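Local coordinates for DinB-like domain-containing protein (Thermus thermophilus, PDB 2YQY) that is of unknown function, but folds as a four-helix bundle of the DinB superfamily and carries an exposed histidine triad that might bind a metal, at residues H53-E58 and A111-A116; R63-L68 and A118-E123. All coordinates share one frame; numbering follows the deposited sequence.

Interaction 1 (H53-E58 and A111-A116)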
ATOM      1  N   HIS A  53      -5.702   5.966  -1.357  1.00 18.22           N
ATOM      2  CA  HIS A  53      -4.542   6.290  -0.507  1.00 18.13           C
ATOM      3  C   HIS A  53      -3.523   5.141  -0.426  1.00 18.50           C
ATOM      4  O   HIS A  53      -2.336   5.349  -0.589  1.00 17.44           O
ATOM      5  CB  HIS A  53      -5.004   6.661   0.909  1.00 18.36           C
ATOM      6  CG  HIS A  53      -3.876   6.939   1.868  1.00 17.00           C
ATOM      7  ND1 HIS A  53      -3.058   8.040   1.764  1.00 17.64           N
ATOM      8  CD2 HIS A  53      -3.442   6.250   2.951  1.00 15.37           C
ATOM      9  CE1 HIS A  53      -2.149   8.009   2.724  1.00 18.05           C
ATOM     10  NE2 HIS A  53      -2.374   6.939   3.471  1.00 17.36           N
ATOM     11  N   VAL A  54      -4.008   3.934  -0.161  1.00 18.58           N
ATOM     12  CA  VAL A  54      -3.181   2.756  -0.168  1.00 18.68           C
ATOM     13  C   VAL A  54      -2.389   2.619  -1.491  1.00 19.09           C
ATOM     14  O   VAL A  54      -1.180   2.383  -1.458  1.00 18.74           O
ATOM     15  CB  VAL A  54      -4.029   1.466   0.115  1.00 18.12           C
ATOM     16  CG1 VAL A  54      -3.232   0.197  -0.256  1.00 17.88           C
ATOM     17  CG2 VAL A  54      -4.495   1.455   1.603  1.00 18.61           C
ATOM     18  N   ALA A  55      -3.086   2.707  -2.632  1.00 18.82           N
ATOM     19  CA  ALA A  55      -2.465   2.676  -3.935  1.00 18.34           C
ATOM     20  C   ALA A  55      -1.386   3.772  -4.102  1.00 19.02           C
ATOM     21  O   ALA A  55      -0.287   3.491  -4.610  1.00 16.05           O
ATOM     22  CB  ALA A  55      -3.539   2.796  -5.046  1.00 18.55           C
ATOM     23  N   LEU A  56      -1.681   5.016  -3.715  1.00 18.13           N
ATOM     24  CA  LEU A  56      -0.689   6.116  -3.935  1.00 17.85           C
ATOM     25  C   LEU A  56       0.593   5.846  -3.089  1.00 17.96           C
ATOM     26  O   LEU A  56       1.736   6.049  -3.558  1.00 16.43           O
ATOM     27  CB  LEU A  56      -1.287   7.487  -3.615  1.00 17.01           C
ATOM     28  CG  LEU A  56      -2.458   7.848  -4.545  1.00 18.87           C
ATOM     29  CD1 LEU A  56      -3.181   9.168  -4.130  1.00 20.85           C
ATOM     30  CD2 LEU A  56      -1.989   7.888  -6.018  1.00 20.83           C
ATOM     31  N   VAL A  57       0.400   5.355  -1.872  1.00 17.54           N
ATOM     32  CA  VAL A  57       1.537   5.092  -1.007  1.00 17.45           C
ATOM     33  C   VAL A  57       2.381   3.939  -1.578  1.00 18.01           C
ATOM     34  O   VAL A  57       3.615   3.974  -1.473  1.00 18.82           O
ATOM     35  CB  VAL A  57       1.110   4.876   0.465  1.00 18.59           C
ATOM     36  CG1 VAL A  57       2.284   4.350   1.326  1.00 16.90           C
ATOM     37  CG2 VAL A  57       0.529   6.217   1.067  1.00 18.32           C
ATOM     38  N   GLU A  58       1.755   2.937  -2.184  1.00 17.58           N
ATOM     39  CA  GLU A  58       2.531   1.846  -2.804  1.00 18.61           C
ATOM     40  C   GLU A  58       3.276   2.343  -4.030  1.00 18.82           C
ATOM     41  O   GLU A  58       4.388   1.942  -4.281  1.00 18.89           O
ATOM     42  CB  GLU A  58       1.645   0.698  -3.262  1.00 19.11           C
ATOM     43  CG  GLU A  58       0.956   0.021  -2.114  1.00 21.10           C
ATOM     44  CD  GLU A  58       0.759  -1.478  -2.282  1.00 20.15           C
ATOM     45  OE1 GLU A  58       0.752  -2.007  -3.430  1.00 17.58           O
ATOM     46  OE2 GLU A  58       0.573  -2.111  -1.229  1.00 18.35           O
ATOM     47  N   ALA A 111      -8.276  -0.351 -10.425  1.00 22.85           N
ATOM     48  CA  ALA A 111      -7.272  -0.221 -11.473  1.00 22.87           C
ATOM     49  C   ALA A 111      -6.026   0.468 -10.900  1.00 22.90           C
ATOM     50  O   ALA A 111      -4.903   0.074 -11.203  1.00 21.06           O
ATOM     51  CB  ALA A 111      -7.847   0.543 -12.694  1.00 22.31           C
ATOM     52  N   LEU A 112      -6.234   1.480 -10.054  1.00 25.74           N
ATOM     53  CA  LEU A 112      -5.118   2.187  -9.406  1.00 25.10           C
ATOM     54  C   LEU A 112      -4.346   1.245  -8.471  1.00 22.32           C
ATOM     55  O   LEU A 112      -3.096   1.251  -8.434  1.00 19.25           O
ATOM     56  CB  LEU A 112      -5.629   3.418  -8.627  1.00 24.79           C
ATOM     57  CG  LEU A 112      -4.613   4.500  -8.214  1.00 26.50           C
ATOM     58  CD1 LEU A 112      -3.935   5.176  -9.421  1.00 26.72           C
ATOM     59  CD2 LEU A 112      -5.277   5.548  -7.345  1.00 24.87           C
ATOM     60  N   LEU A 113      -5.090   0.434  -7.733  1.00 19.94           N
ATOM     61  CA  LEU A 113      -4.469  -0.556  -6.856  1.00 19.99           C
ATOM     62  C   LEU A 113      -3.594  -1.547  -7.646  1.00 20.71           C
ATOM     63  O   LEU A 113      -2.455  -1.800  -7.252  1.00 21.00           O
ATOM     64  CB  LEU A 113      -5.539  -1.278  -6.033  1.00 19.17           C
ATOM     65  CG  LEU A 113      -6.172  -0.446  -4.902  1.00 18.44           C
ATOM     66  CD1 LEU A 113      -7.512  -1.070  -4.467  1.00 19.43           C
ATOM     67  CD2 LEU A 113      -5.213  -0.352  -3.718  1.00 21.18           C
ATOM     68  N   ASP A 114      -4.112  -2.070  -8.758  1.00 19.87           N
ATOM     69  CA  ASP A 114      -3.402  -3.096  -9.519  1.00 20.85           C
ATOM     70  C   ASP A 114      -2.116  -2.546 -10.095  1.00 21.02           C
ATOM     71  O   ASP A 114      -1.080  -3.201 -10.044  1.00 20.83           O
ATOM     72  CB  ASP A 114      -4.268  -3.669 -10.641  1.00 21.54           C
ATOM     73  CG  ASP A 114      -5.339  -4.618 -10.121  1.00 24.79           C
ATOM     74  OD1 ASP A 114      -5.292  -4.977  -8.925  1.00 28.49           O
ATOM     75  OD2 ASP A 114      -6.238  -4.999 -10.894  1.00 25.33           O
ATOM     76  N   ARG A 115      -2.198  -1.351 -10.662  1.00 20.44           N
ATOM     77  CA  ARG A 115      -1.041  -0.718 -11.296  1.00 20.77           C
ATOM     78  C   ARG A 115       0.085  -0.457 -10.291  1.00 20.47           C
ATOM     79  O   ARG A 115       1.232  -0.805 -10.540  1.00 19.68           O
ATOM     80  CB  ARG A 115      -1.457   0.593 -11.959  1.00 20.74           C
ATOM     81  CG  ARG A 115      -0.369   1.201 -12.813  1.00 22.60           C
ATOM     82  N   ALA A 116      -0.248   0.171  -9.170  1.00 20.21           N
ATOM     83  CA  ALA A 116       0.765   0.513  -8.159  1.00 21.78           C
ATOM     84  C   ALA A 116       1.386  -0.747  -7.561  1.00 22.25           C
ATOM     85  O   ALA A 116       2.602  -0.812  -7.318  1.00 23.13           O
ATOM     86  CB  ALA A 116       0.145   1.420  -7.072  1.00 22.39           C
TER
HETATM   87  O   HOH W   1      -1.390  -0.755  -4.791  1.00 32.61           O
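Ala55 presses its methyl group into the neighbouring helix between Leu112 and Leu113. Its CB lies 3.8 Å from Leu112 CG and equally near Leu113 CD2, while Leu112 O is 3.7 Å from it. Ala116 returns the approach one turn on, its CB standing 3.2 Å from Ala55 O, so each helix offers an alanine where the backbones come close; the CA atoms of Ala55 and Leu113 are 4.8 Å apart. With CG anti to the carbonyl carbon (chi1 -73°), Leu113 sets CD2 against helix 53-58, where it meets Val54 CG1. Farther out, Leu56 CD2 and Leu112 CD2 touch loosely. Beside Ala116, a water bridges the helices: it donates to Glu58 OE1 at 2.8 Å and to Leu113 O at 2.9 Å. The Glu58 carboxylate also forms a salt bridge to Arg117, and helix 10-30 covers its flank through Leu17. Val54 touches Glu156 and His159 of helix 153-165. The contact joins helices 47-71 and 106-126 in the core of this DinB-superfamily four-helix bundle. Methyl groups thus allow close packing of two nearly parallel helices, and the water lets a buried carboxylate and a main-chain carbonyl share a polar link within a seam whose side-chain contacts are otherwise apolar.

Interaction 2 (R63-L68 and A118-E123)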
ATOM      1  N   ARG A  63       8.715   4.030  -6.080  1.00 18.31           N
ATOM      2  CA  ARG A  63       9.684   5.029  -6.564  1.00 18.27           C
ATOM      3  C   ARG A  63      10.862   5.222  -5.598  1.00 17.72           C
ATOM      4  O   ARG A  63      11.980   5.484  -6.025  1.00 17.50           O
ATOM      5  CB  ARG A  63       8.988   6.378  -6.793  1.00 16.98           C
ATOM      6  CG  ARG A  63       7.858   6.279  -7.798  1.00 17.90           C
ATOM      7  CD  ARG A  63       7.165   7.631  -8.078  1.00 17.49           C
ATOM      8  NE  ARG A  63       5.909   7.339  -8.750  1.00 19.95           N
ATOM      9  CZ  ARG A  63       5.810   7.078 -10.050  1.00 21.73           C
ATOM     10  NH1 ARG A  63       6.878   7.160 -10.835  1.00 25.33           N
ATOM     11  NH2 ARG A  63       4.630   6.780 -10.582  1.00 23.25           N
ATOM     12  N   VAL A  64      10.608   5.127  -4.296  1.00 13.77           N
ATOM     13  CA  VAL A  64      11.691   5.213  -3.296  1.00 14.73           C
ATOM     14  C   VAL A  64      12.621   4.047  -3.502  1.00 15.42           C
ATOM     15  O   VAL A  64      13.860   4.219  -3.540  1.00 15.01           O
ATOM     16  CB  VAL A  64      11.145   5.237  -1.828  1.00 15.03           C
ATOM     17  CG1 VAL A  64      12.308   5.026  -0.824  1.00 16.78           C
ATOM     18  CG2 VAL A  64      10.388   6.563  -1.546  1.00 14.12           C
ATOM     19  N   LEU A  65      12.041   2.844  -3.660  1.00 16.25           N
ATOM     20  CA  LEU A  65      12.873   1.670  -3.896  1.00 15.75           C
ATOM     21  C   LEU A  65      13.680   1.831  -5.159  1.00 15.70           C
ATOM     22  O   LEU A  65      14.841   1.408  -5.213  1.00 17.37           O
ATOM     23  CB  LEU A  65      12.021   0.393  -3.969  1.00 17.12           C
ATOM     24  CG  LEU A  65      11.320  -0.054  -2.651  1.00 14.56           C
ATOM     25  CD1 LEU A  65      10.446  -1.319  -2.821  1.00 16.31           C
ATOM     26  CD2 LEU A  65      12.343  -0.271  -1.570  1.00 14.73           C
ATOM     27  N   ARG A  66      13.083   2.379  -6.209  1.00 15.10           N
ATOM     28  CA  ARG A  66      13.833   2.604  -7.448  1.00 15.18           C
ATOM     29  C   ARG A  66      14.986   3.578  -7.203  1.00 14.93           C
ATOM     30  O   ARG A  66      16.072   3.373  -7.702  1.00 14.15           O
ATOM     31  CB  ARG A  66      12.919   3.129  -8.549  1.00 14.41           C
ATOM     32  CG  ARG A  66      13.607   3.348  -9.926  1.00 14.21           C
ATOM     33  CD  ARG A  66      12.576   3.765 -10.998  1.00 13.74           C
ATOM     34  NE  ARG A  66      11.935   5.022 -10.618  1.00 15.32           N
ATOM     35  CZ  ARG A  66      10.902   5.586 -11.240  1.00 18.65           C
ATOM     36  NH1 ARG A  66      10.360   5.022 -12.302  1.00 18.99           N
ATOM     37  NH2 ARG A  66      10.420   6.742 -10.802  1.00 19.31           N
ATOM     38  N   ARG A  67      14.748   4.660  -6.480  1.00 14.42           N
ATOM     39  CA  ARG A  67      15.876   5.595  -6.165  1.00 15.09           C
ATOM     40  C   ARG A  67      16.980   4.910  -5.313  1.00 15.96           C
ATOM     41  O   ARG A  67      18.187   5.048  -5.591  1.00 15.63           O
ATOM     42  CB  ARG A  67      15.343   6.813  -5.426  1.00 15.07           C
ATOM     43  CG  ARG A  67      16.281   8.006  -5.403  1.00 14.95           C
ATOM     44  CD  ARG A  67      15.702   9.137  -4.496  1.00 16.42           C
ATOM     45  NE  ARG A  67      16.466  10.369  -4.808  1.00 16.72           N
ATOM     46  CZ  ARG A  67      17.563  10.746  -4.167  1.00 16.54           C
ATOM     47  NH1 ARG A  67      18.009  10.031  -3.142  1.00 18.40           N
ATOM     48  NH2 ARG A  67      18.216  11.844  -4.539  1.00 16.48           N
ATOM     49  N   LEU A  68      16.573   4.117  -4.321  1.00 14.93           N
ATOM     50  CA  LEU A  68      17.562   3.427  -3.469  1.00 15.51           C
ATOM     51  C   LEU A  68      18.412   2.417  -4.269  1.00 14.80           C
ATOM     52  O   LEU A  68      19.604   2.216  -3.974  1.00 14.34           O
ATOM     53  CB  LEU A  68      16.862   2.759  -2.274  1.00 14.76           C
ATOM     54  CG  LEU A  68      16.381   3.815  -1.248  1.00 16.21           C
ATOM     55  CD1 LEU A  68      15.558   3.173  -0.129  1.00 13.65           C
ATOM     56  CD2 LEU A  68      17.587   4.604  -0.662  1.00 15.77           C
ATOM     57  N   ALA A 118       1.601  -3.766  -9.096  1.00 21.15           N
ATOM     58  CA  ALA A 118       2.527  -4.335 -10.111  1.00 21.18           C
ATOM     59  C   ALA A 118       3.886  -3.618 -10.075  1.00 20.94           C
ATOM     60  O   ALA A 118       4.927  -4.260 -10.109  1.00 20.01           O
ATOM     61  CB  ALA A 118       1.914  -4.288 -11.544  1.00 21.52           C
ATOM     62  N   PHE A 119       3.859  -2.287  -9.973  1.00 21.43           N
ATOM     63  CA  PHE A 119       5.057  -1.440  -9.948  1.00 21.24           C
ATOM     64  C   PHE A 119       5.856  -1.756  -8.684  1.00 22.28           C
ATOM     65  O   PHE A 119       7.056  -1.993  -8.732  1.00 21.15           O
ATOM     66  CB  PHE A 119       4.623   0.042  -9.965  1.00 21.18           C
ATOM     67  CG  PHE A 119       5.766   1.024  -9.977  1.00 22.31           C
ATOM     68  CD1 PHE A 119       7.042   0.643 -10.396  1.00 22.45           C
ATOM     69  CD2 PHE A 119       5.563   2.345  -9.588  1.00 20.64           C
ATOM     70  CE1 PHE A 119       8.106   1.567 -10.395  1.00 22.26           C
ATOM     71  CE2 PHE A 119       6.612   3.259  -9.608  1.00 20.75           C
ATOM     72  CZ  PHE A 119       7.880   2.866 -10.012  1.00 22.11           C
ATOM     73  N   LEU A 120       5.183  -1.749  -7.534  1.00 21.21           N
ATOM     74  CA  LEU A 120       5.858  -2.122  -6.304  1.00 21.27           C
ATOM     75  C   LEU A 120       6.549  -3.500  -6.363  1.00 21.85           C
ATOM     76  O   LEU A 120       7.709  -3.632  -5.936  1.00 22.36           O
ATOM     77  CB  LEU A 120       4.898  -2.046  -5.117  1.00 20.91           C
ATOM     78  CG  LEU A 120       5.481  -2.401  -3.741  1.00 20.82           C
ATOM     79  CD1 LEU A 120       6.705  -1.510  -3.382  1.00 21.04           C
ATOM     80  CD2 LEU A 120       4.392  -2.299  -2.691  1.00 19.95           C
ATOM     81  N   LEU A 121       5.845  -4.512  -6.869  1.00 20.79           N
ATOM     82  CA  LEU A 121       6.381  -5.837  -6.911  1.00 21.10           C
ATOM     83  C   LEU A 121       7.609  -5.923  -7.855  1.00 22.12           C
ATOM     84  O   LEU A 121       8.536  -6.717  -7.616  1.00 21.25           O
ATOM     85  CB  LEU A 121       5.299  -6.849  -7.328  1.00 20.63           C
ATOM     86  CG  LEU A 121       4.201  -7.245  -6.328  1.00 21.47           C
ATOM     87  CD1 LEU A 121       3.199  -8.228  -6.964  1.00 22.13           C
ATOM     88  CD2 LEU A 121       4.705  -7.803  -5.010  1.00 21.89           C
ATOM     89  N   GLU A 122       7.562  -5.171  -8.961  1.00 22.51           N
ATOM     90  CA  GLU A 122       8.684  -5.118  -9.890  1.00 22.55           C
ATOM     91  C   GLU A 122       9.927  -4.571  -9.174  1.00 22.14           C
ATOM     92  O   GLU A 122      11.029  -5.084  -9.352  1.00 20.10           O
ATOM     93  CB  GLU A 122       8.346  -4.284 -11.147  1.00 23.34           C
ATOM     94  N   GLU A 123       9.743  -3.528  -8.367  1.00 21.17           N
ATOM     95  CA  GLU A 123      10.872  -2.924  -7.663  1.00 21.15           C
ATOM     96  C   GLU A 123      11.356  -3.807  -6.501  1.00 21.81           C
ATOM     97  O   GLU A 123      12.556  -3.850  -6.181  1.00 21.33           O
ATOM     98  CB  GLU A 123      10.511  -1.513  -7.160  1.00 21.13           C
ATOM     99  CG  GLU A 123      10.611  -0.426  -8.267  1.00 20.58           C
ATOM    100  CD  GLU A 123      12.010  -0.339  -8.893  1.00 22.71           C
ATOM    101  OE1 GLU A 123      13.042  -0.482  -8.169  1.00 21.50           O
ATOM    102  OE2 GLU A 123      12.070  -0.138 -10.136  1.00 22.71           O
TER
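Helices 63-68 and 118-123 run in nearly the same direction, their segment axes 24° apart and 9.3 Å at closest approach, with the CA atoms of Leu65 and Glu123 6.3 Å from each other. On the outer side, Phe119 reaches across to two arginines. Its CG stands anti to the backbone N (chi1 -179°), which lays the ring beside the arginines of 63-68. There CE2 meets Arg63 CG at 3.7 Å, the aliphatic carbon coming in at the ring edge, and the same CE2 sits over the centre of one face of the Arg63 guanidinium. The two planes are 64° apart, so the ring rim, rather than its face, covers the cation. Phe119 CZ lies 4.0 Å from Arg66 NH1, over one face of that guanidinium but toward its rim. A salt bridge from Arg63 NE to Asp59 steadies the first arginine. The contact belongs to the pairing of helices 47-71 and 106-126 in the four-helix bundle of this DinB-like protein, and its inner side is apolar: Leu65 CD1 touches Leu120 CD1 at 3.8 Å, with Pro145 and Trp148 of helix 145-149 also against Leu65. Glu123 fills the space between the two sides. Its CB packs on Leu65 CB, and the chain, bent at chi2, lays the carboxylate against Arg66, CD being 3.6 Å from Arg66 CB. The charged end of Arg66 is not what Glu123 holds, since Arg66 NE and Glu123 OE2 remain 5.2 Å apart; OE2 pairs instead with Arg69 NH2, one turn farther along helix 47-71. Replacing Glu123 with an alanine would probably leave Arg69 without its salt-bridge mate and open a gap beside the Arg66 stem.

In the fold
From the N terminus, helix 10-30 comes first and later covers part of interaction 1. Helix 47-71 then supplies 53-58 followed by 63-68, and helix 106-126 supplies their partners in the same order, 111-116 before 118-123. Each contact therefore closes a loop of about 50 residues, which includes the unmodelled segment 73-103, and the two loops cross rather than nest, as expected for helices running the same way. With centres 13 Å apart, the contacts follow one seam and meet where Glu58 OE1 packs against Leu120 CD2. Interaction 1 lies beside helix 153-165, whose HExxH pattern may contribute to the histidine triad; interaction 2 lies against helix 145-149.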